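Local coordinates for activator of Hsp90 ATPase homologue 1/2-like C-terminal domain-containing protein (Enterococcus faecalis, PDB 2NN5), which is of unknown function but binds magnesium and belongs to the AHA1 family, probably with an SRPBCC-type fold, at residues F134-P137 and R138-I142. Residues are numbered along the deposited sequence; the frame is centred on the assembly and turned at random.
Sequences FTTP and RHKDI. With EDO (1,2-ethanediol), chain D.
Pro137 is the N-cap residue, just before helix 138-157, the long helix packed against the antiparallel sheet of this AHA1-family fold. The loop from strand 121-130 turns into the helix here. Pro137 O accepts the first helical bond from Asp141 N at 3.1 Å, with an N-H...O angle of 151°. Lys140 N adds a weak bond to the same oxygen. The Phe134 side chain reaches back to the first turn. Its CE2 edge meets Asp141 CG at 3.5 Å, and ring and carboxylate planes stand 77° apart. Asp141 CG lies anti to the backbone N (chi1 -173°), which carries the carboxylate to that edge. Trp105 NE1 bonds Asp141 OD1, and a water bridges this oxygen to Thr136 OG1. Asp141 OD2 lies close to Glu128 OE2, a pair of like charges that might raise the pKa of one of the two acids, while the hydrogen bonds to OD1 would favour ionised Asp141. Arg138 CG rests 3.7 Å from Phe134 CB, while NH1 bonds backbone oxygens of Gln34 and Leu130. A 1,2-ethanediol, probably from the crystallisation liquor, joins two side chains: O2 accepts from Arg138 NH2 at 2.9 Å, and O1 lies in the His139 ring plane, hydrogen-bonded to His139 ND1 at 2.8 Å.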
# COMPACT_ATOMS: atom_id res chain seq x y z
N PHE A 134 -10.60 13.27 3.31
CA PHE A 134 -9.21 13.02 2.99
C PHE A 134 -8.56 14.28 2.48
O PHE A 134 -9.13 14.98 1.62
CB PHE A 134 -9.12 12.00 1.86
CG PHE A 134 -8.22 10.87 2.15
CD1 PHE A 134 -8.54 9.99 3.18
CD2 PHE A 134 -7.12 10.65 1.38
CE1 PHE A 134 -7.76 8.90 3.45
CE2 PHE A 134 -6.31 9.56 1.65
CZ PHE A 134 -6.66 8.67 2.69
N THR A 135 -7.36 14.56 2.97
CA THR A 135 -6.65 15.76 2.56
C THR A 135 -6.05 15.68 1.15
O THR A 135 -6.04 16.68 0.43
CB THR A 135 -5.61 16.19 3.64
OG1 THR A 135 -4.58 15.22 3.72
CG2 THR A 135 -6.27 16.27 4.98
N THR A 136 -5.59 14.51 0.74
CA THR A 136 -5.06 14.28 -0.62
C THR A 136 -6.26 13.86 -1.50
O THR A 136 -7.10 13.08 -1.02
CB THR A 136 -4.06 13.11 -0.56
OG1 THR A 136 -2.97 13.44 0.32
CG2 THR A 136 -3.53 12.73 -1.96
N PRO A 137 -6.33 14.30 -2.77
CA PRO A 137 -7.43 13.75 -3.61
C PRO A 137 -7.36 12.22 -3.60
O PRO A 137 -6.27 11.65 -3.72
CB PRO A 137 -7.15 14.32 -4.99
CG PRO A 137 -6.35 15.63 -4.69
CD PRO A 137 -5.49 15.28 -3.50
N ARG A 138 -8.49 11.59 -3.38
CA ARG A 138 -8.46 10.14 -3.10
C ARG A 138 -7.90 9.31 -4.22
O ARG A 138 -7.22 8.32 -3.95
CB ARG A 138 -9.83 9.71 -2.67
CG ARG A 138 -10.10 10.28 -1.27
CD ARG A 138 -11.45 9.99 -0.77
NE ARG A 138 -12.43 10.74 -1.55
CZ ARG A 138 -13.73 10.63 -1.33
NH1 ARG A 138 -14.20 9.81 -0.38
NH2 ARG A 138 -14.58 11.34 -2.07
N HIS A 139 -8.16 9.70 -5.49
CA HIS A 139 -7.63 8.90 -6.58
C HIS A 139 -6.09 9.01 -6.64
O HIS A 139 -5.40 8.09 -7.14
CB HIS A 139 -8.28 9.31 -7.90
CG HIS A 139 -8.01 10.72 -8.28
ND1 HIS A 139 -8.65 11.80 -7.69
CD2 HIS A 139 -7.18 11.23 -9.20
CE1 HIS A 139 -8.19 12.91 -8.24
NE2 HIS A 139 -7.33 12.59 -9.18
N LYS A 140 -5.55 10.14 -6.19
CA LYS A 140 -4.08 10.29 -6.17
C LYS A 140 -3.47 9.47 -5.06
O LYS A 140 -2.38 8.92 -5.22
CB LYS A 140 -3.63 11.75 -6.01
CG LYS A 140 -3.80 12.58 -7.24
CD LYS A 140 -3.11 13.95 -7.15
CE LYS A 140 -2.84 14.48 -5.73
NZ LYS A 140 -1.51 14.08 -5.14
N ASP A 141 -4.17 9.36 -3.94
CA ASP A 141 -3.64 8.55 -2.84
C ASP A 141 -3.65 7.08 -3.25
O ASP A 141 -2.63 6.39 -3.01
CB ASP A 141 -4.47 8.76 -1.60
CG ASP A 141 -3.87 8.08 -0.40
OD1 ASP A 141 -2.94 8.68 0.21
OD2 ASP A 141 -4.27 6.93 -0.10
N ILE A 142 -4.76 6.60 -3.86
CA ILE A 142 -4.83 5.23 -4.37
C ILE A 142 -3.75 4.95 -5.42
O ILE A 142 -3.10 3.88 -5.37
CB ILE A 142 -6.25 4.94 -4.91
CG1 ILE A 142 -7.24 4.91 -3.71
CG2 ILE A 142 -6.26 3.62 -5.67
CD1 ILE A 142 -8.73 4.99 -4.13
C1 EDO D . -12.17 11.40 -6.44
O1 EDO D . -10.85 11.63 -5.96
C2 EDO D . -13.13 11.08 -5.30
O2 EDO D . -13.10 12.16 -4.40
O HOH W 1 -2.66 10.99 1.83